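Local structure of 2,3,4,5-tetrahydropyridine-2,6-dicarboxylate N-succinyltransferase (Campylobacter jejuni, 2RIJ) at residues A[149-154]-A[229-234]; A[162-167]-A[202-207]. The protein probably catalyses the succinyl-CoA-dependent succinylation of tetrahydrodipicolinate, a step of lysine biosynthesis by the diaminopimelate pathway. All blocks are in the same frame, centred on the assembly; numbering follows the deposited sequence. Where two conformers were deposited one is given.

How the interactions relate
Starting from the N terminus, the chain builds its N-terminal domain and runs down helix 138-149, whose last residue and the loop after it supply the first half of interaction 1. It goes on into the short helix 163-166, the first half of interaction 2. The hairpin strands 170-173 and 176-178 and helix 180-192 follow, and strand 201-203 with the chain after it brings 202-207 back to 163-166, closing the smaller loop. Only later does 229-234, at the start of the left-handed beta-helix, come back to 149-154. Interaction 2 thus lies wholly within the span of interaction 1. Their centres are about 19 Å apart, and Leu-167 also packs on helix 138-149, which ends in interaction 1.

Interaction 1. Residues A[149-154]-A[229-234]; sequences STKKVP and GASLAA
The side chain of Lys-151 reaches across to the 229-234 backbone, and each carbon of it beyond CB has something to lean on. CB makes no close contact with the other segment; CG then passes 3.4 Å from Ser-231 OG. CD and CE run on beside Leu-232 O, and CE also lies 4.2 Å from Ala-233 CA. Bends at chi3 and chi4 (-75° and -71°) curl the tip back, so that NZ donates to Leu-232 O at 2.9 Å, tilted 33° from the carbonyl plane. The same ammonium forms a salt bridge with Glu-215 and donates a long bond to a water. That water also accepts from Leu-232 N and lies within hydrogen-bonding distance of Ser-149 O. Lys-151 itself has positive phi and closes helix 138-149 with a Schellman motif. Two residues earlier, Ser-149 OG donates to Ala-230 O at 2.6 Å and accepts a weak bond from Gly-229 N, while Ser-149 CA lies 3.1 Å from Ala-230 O. A second water joins Val-153 O to Ser-231 OG. The join between the N-terminal domain's last long helix and the opening of the beta-helix is therefore largely polar: Ser-149 OG and Lys-151 NZ hold backbone carbonyls, and waters bridge the rest, one through Ser-231 OG. The positive charge of the lysine probably favours the Leu-232 carbonyl, and Glu-215 probably offsets it.

Interaction 2. Residues A[162-167]-A[202-207]; sequences GAFGLL and VDKFPR
In the conformer described here, one of two, the Phe-164 ring carries the rim of Phe-205 over one face: CE1 stands 3.5 Å above the plane, nearest to Phe-164 CZ. The two planes are inclined at 51° with centroids 5.0 Å apart. Phe-205 in turn takes Leu-167 on one face, where CD1 makes a CH-pi contact 4.0 Å from the ring centroid and 18° off the normal. Beyond the two segments Phe-205 also stacks with Phe-247 and meets Arg-227 in a cation-pi contact. Lys-204 comes in beside the aromatic pair. Its CB meets Leu-167 CB at 3.9 Å, and the chain, extended from CG onward, runs past Leu-167 O, which CE approaches to 3.4 Å. CD passes the Phe-164 ring obliquely. At the end NZ donates to Phe-164 O at 2.6 Å, from above the carbonyl plane rather than along a lone pair. Asp-203 steadies the turn with weak bonds from Lys-204 N to OD1 and Phe-205 N to OD2, and it forms salt bridges with Arg-227 and with Arg-219 of a second subunit, a residue that also packs on Phe-164. The arrangement is a short helix seated by apolar side chains and a lysine on the chain leaving strand 201-203, outermost in this chain's small antiparallel sheet, where Val-202 bonds to the backbone of a second subunit.

Interaction 1. Residues A[149-154]-A[229-234]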
loop_
_atom_site.group_PDB
_atom_site.type_symbol
_atom_site.label_atom_id
_atom_site.label_comp_id
_atom_site.label_asym_id
_atom_site.label_seq_id
_atom_site.Cartn_x
_atom_site.Cartn_y
_atom_site.Cartn_z
ATOM N N SER A 149 25.482 -9.851 39.862
ATOM C CA SER A 149 26.247 -10.739 38.959
ATOM C C SER A 149 26.472 -12.178 39.469
ATOM O O SER A 149 26.581 -13.092 38.658
ATOM C CB SER A 149 27.536 -10.074 38.523
ATOM O OG SER A 149 27.224 -8.933 37.744
ATOM N N THR A 150 26.475 -12.352 40.800
ATOM C CA THR A 150 26.532 -13.666 41.438
ATOM C C THR A 150 25.139 -14.293 41.543
ATOM O O THR A 150 25.015 -15.416 41.972
ATOM C CB THR A 150 27.125 -13.577 42.883
ATOM O OG1 THR A 150 26.225 -12.824 43.731
ATOM C CG2 THR A 150 28.561 -12.948 42.896
ATOM N N LYS A 151 24.094 -13.544 41.180
ATOM C CA LYS A 151 22.716 -13.956 41.205
ATOM C C LYS A 151 22.220 -14.269 42.624
ATOM O O LYS A 151 21.300 -15.049 42.781
ATOM C CB LYS A 151 22.461 -15.115 40.229
ATOM C CG LYS A 151 22.845 -14.785 38.798
ATOM C CD LYS A 151 22.393 -15.848 37.762
ATOM C CE LYS A 151 23.225 -17.091 37.785
ATOM N NZ LYS A 151 24.560 -16.937 37.279
ATOM N N LYS A 152 22.791 -13.616 43.640
ATOM C CA LYS A 152 22.257 -13.746 45.027
ATOM C C LYS A 152 20.907 -13.047 45.145
ATOM O O LYS A 152 20.093 -13.401 45.989
ATOM C CB LYS A 152 23.227 -13.150 46.061
ATOM C CG LYS A 152 24.560 -13.866 46.202
ATOM C CD LYS A 152 24.497 -14.919 47.252
ATOM C CE LYS A 152 25.815 -15.621 47.437
ATOM N NZ LYS A 152 25.570 -16.727 48.409
ATOM N N VAL A 153 20.711 -12.008 44.333
ATOM C CA VAL A 153 19.455 -11.274 44.227
ATOM C C VAL A 153 19.019 -11.194 42.753
ATOM O O VAL A 153 19.857 -11.243 41.840
ATOM C CB VAL A 153 19.548 -9.826 44.790
ATOM C CG1 VAL A 153 20.011 -9.830 46.289
ATOM C CG2 VAL A 153 20.445 -8.924 43.900
ATOM N N PRO A 154 17.704 -11.127 42.511
ATOM C CA PRO A 154 17.218 -10.987 41.122
ATOM C C PRO A 154 17.477 -9.645 40.487
ATOM O O PRO A 154 17.614 -8.623 41.181
ATOM C CB PRO A 154 15.711 -11.234 41.226
ATOM C CG PRO A 154 15.478 -11.751 42.605
ATOM C CD PRO A 154 16.584 -11.308 43.465
ATOM N N GLY A 229 27.773 -6.212 36.971
ATOM C CA GLY A 229 26.375 -6.021 37.281
ATOM C C GLY A 229 25.365 -6.748 36.373
ATOM O O GLY A 229 24.192 -6.733 36.672
ATOM N N ALA A 230 25.817 -7.294 35.235
ATOM C CA ALA A 230 25.014 -8.152 34.397
ATOM C C ALA A 230 24.716 -9.450 35.163
ATOM O O ALA A 230 25.495 -9.893 36.023
ATOM C CB ALA A 230 25.729 -8.439 33.018
ATOM N N SER A 231 23.586 -10.058 34.829
ATOM C CA SER A 231 23.158 -11.316 35.422
ATOM C C SER A 231 22.839 -12.325 34.319
ATOM O O SER A 231 21.888 -12.148 33.564
ATOM C CB SER A 231 21.958 -11.070 36.319
ATOM O OG SER A 231 21.528 -12.263 36.926
ATOM N N LEU A 232 23.669 -13.344 34.199
ATOM C CA LEU A 232 23.517 -14.373 33.180
ATOM C C LEU A 232 23.145 -15.717 33.811
ATOM O O LEU A 232 23.929 -16.287 34.559
ATOM C CB LEU A 232 24.813 -14.494 32.403
ATOM C CG LEU A 232 25.438 -13.200 31.831
ATOM C CD1 LEU A 232 26.684 -13.615 31.005
ATOM C CD2 LEU A 232 24.414 -12.363 30.993
ATOM N N ALA A 233 21.953 -16.218 33.507
ATOM C CA ALA A 233 21.526 -17.538 33.983
ATOM C C ALA A 233 22.435 -18.591 33.393
ATOM O O ALA A 233 22.955 -18.425 32.274
ATOM C CB ALA A 233 20.045 -17.822 33.646
ATOM N N ALA A 234 22.656 -19.647 34.165
ATOM C CA ALA A 234 23.495 -20.795 33.761
ATOM C C ALA A 234 23.053 -21.290 32.382
ATOM O O ALA A 234 21.856 -21.440 32.106
ATOM C CB ALA A 234 23.439 -21.947 34.841
HETATM O O HOH W 1 25.641 -14.029 36.307
HETATM O O HOH W 2 20.836 -11.310 39.312
#

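Interaction 2. Residues A[162-167]-A[202-207]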
loop_
_atom_site.group_PDB
_atom_site.type_symbol
_atom_site.label_atom_id
_atom_site.label_comp_id
_atom_site.label_asym_id
_atom_site.label_seq_id
_atom_site.Cartn_x
_atom_site.Cartn_y
_atom_site.Cartn_z
ATOM N N GLY A 162 22.266 6.567 41.853
ATOM C CA GLY A 162 23.408 7.387 42.229
ATOM C C GLY A 162 24.768 6.782 41.961
ATOM O O GLY A 162 25.792 7.449 42.153
ATOM N N ALA A 163 24.790 5.545 41.480
ATOM C CA ALA A 163 26.049 4.824 41.293
ATOM C C ALA A 163 26.981 5.599 40.382
ATOM O O ALA A 163 28.148 5.784 40.700
ATOM C CB ALA A 163 25.800 3.447 40.762
ATOM N N PHE A 164 26.465 6.111 39.286
ATOM C CA PHE A 164 27.306 6.834 38.346
ATOM C C PHE A 164 27.969 8.046 38.966
ATOM O O PHE A 164 29.104 8.375 38.641
ATOM C CB PHE A 164 26.508 7.262 37.119
ATOM C CG PHE A 164 26.386 6.203 36.086
ATOM C CD1 PHE A 164 25.407 5.229 36.189
ATOM C CD2 PHE A 164 27.238 6.183 34.989
ATOM C CE1 PHE A 164 25.278 4.253 35.208
ATOM C CE2 PHE A 164 27.112 5.202 34.010
ATOM C CZ PHE A 164 26.130 4.240 34.122
ATOM N N GLY A 165 27.290 8.717 39.882
ATOM C CA GLY A 165 27.898 9.882 40.487
ATOM C C GLY A 165 29.007 9.581 41.470
ATOM O O GLY A 165 29.851 10.426 41.730
ATOM N N LEU A 166 28.982 8.397 42.068
ATOM C CA LEU A 166 29.976 8.007 43.051
ATOM C C LEU A 166 31.255 7.397 42.429
ATOM O O LEU A 166 32.355 7.507 42.991
ATOM C CB LEU A 166 29.348 7.002 44.027
ATOM C CG LEU A 166 28.352 7.598 45.052
ATOM C CD1 LEU A 166 27.989 6.586 46.110
ATOM C CD2 LEU A 166 28.873 8.841 45.733
ATOM N N LEU A 167 31.099 6.720 41.296
ATOM C CA LEU A 167 32.214 6.030 40.642
ATOM C C LEU A 167 33.088 7.032 39.867
ATOM O O LEU A 167 32.572 7.979 39.290
ATOM C CB LEU A 167 31.663 4.938 39.720
ATOM C CG LEU A 167 30.877 3.792 40.394
ATOM C CD1 LEU A 167 30.274 2.920 39.352
ATOM C CD2 LEU A 167 31.760 2.944 41.364
ATOM N N VAL A 202 38.176 3.114 29.019
ATOM C CA VAL A 202 38.029 4.253 29.970
ATOM C C VAL A 202 36.549 4.337 30.326
ATOM O O VAL A 202 35.686 4.549 29.444
ATOM C CB VAL A 202 38.566 5.593 29.406
ATOM C CG1 VAL A 202 38.258 6.829 30.416
ATOM C CG2 VAL A 202 40.048 5.462 28.984
ATOM N N ASP A 203 36.245 4.097 31.606
ATOM C CA ASP A 203 34.876 4.064 32.065
ATOM C C ASP A 203 34.838 4.026 33.586
ATOM O O ASP A 203 35.867 3.867 34.293
ATOM C CB ASP A 203 34.144 2.816 31.520
ATOM C CG ASP A 203 32.618 2.855 31.733
ATOM O OD1 ASP A 203 32.038 3.945 31.916
ATOM O OD2 ASP A 203 31.999 1.760 31.762
ATOM N N LYS A 204 33.638 4.170 34.087
ATOM C CA LYS A 204 33.341 4.087 35.523
ATOM C C LYS A 204 33.086 2.669 36.048
ATOM O O LYS A 204 33.140 2.455 37.258
ATOM C CB LYS A 204 32.113 4.975 35.863
ATOM C CG LYS A 204 32.398 6.478 35.783
ATOM C CD LYS A 204 31.150 7.300 35.970
ATOM C CE LYS A 204 31.491 8.785 36.223
ATOM N NZ LYS A 204 30.337 9.574 36.625
ATOM N N PHE A 205 32.756 1.738 35.160
ATOM C CA PHE A 205 32.436 0.359 35.529
ATOM C C PHE A 205 33.490 -0.597 34.953
ATOM O O PHE A 205 33.929 -0.404 33.812
ATOM C CB PHE A 205 31.097 -0.083 34.935
ATOM C CG PHE A 205 29.885 0.492 35.606
ATOM C CD1 PHE A 205 29.565 1.832 35.433
ATOM C CD2 PHE A 205 29.042 -0.303 36.352
ATOM C CE1 PHE A 205 28.437 2.398 36.061
ATOM C CE2 PHE A 205 27.905 0.257 36.980
ATOM C CZ PHE A 205 27.643 1.620 36.852
ATOM N N PRO A 206 33.793 -1.690 35.685
ATOM C CA PRO A 206 34.600 -2.802 35.170
ATOM C C PRO A 206 33.744 -3.833 34.430
ATOM O O PRO A 206 32.512 -3.676 34.306
ATOM C CB PRO A 206 35.184 -3.388 36.455
ATOM C CG PRO A 206 34.110 -3.208 37.415
ATOM C CD PRO A 206 33.377 -1.959 37.077
ATOM N N ARG A 207 34.409 -4.832 33.878
ATOM C CA ARG A 207 33.758 -5.883 33.174
ATOM C C ARG A 207 33.441 -7.022 34.153
ATOM O O ARG A 207 34.155 -7.258 35.132
ATOM C CB ARG A 207 34.624 -6.348 32.014
ATOM C CG ARG A 207 34.731 -5.226 30.940
ATOM C CD ARG A 207 35.891 -5.284 30.119
ATOM N NE ARG A 207 35.878 -4.236 29.105
ATOM C CZ ARG A 207 36.742 -4.205 28.126
ATOM N NH1 ARG A 207 37.661 -5.129 28.058
ATOM N NH2 ARG A 207 36.675 -3.278 27.217
#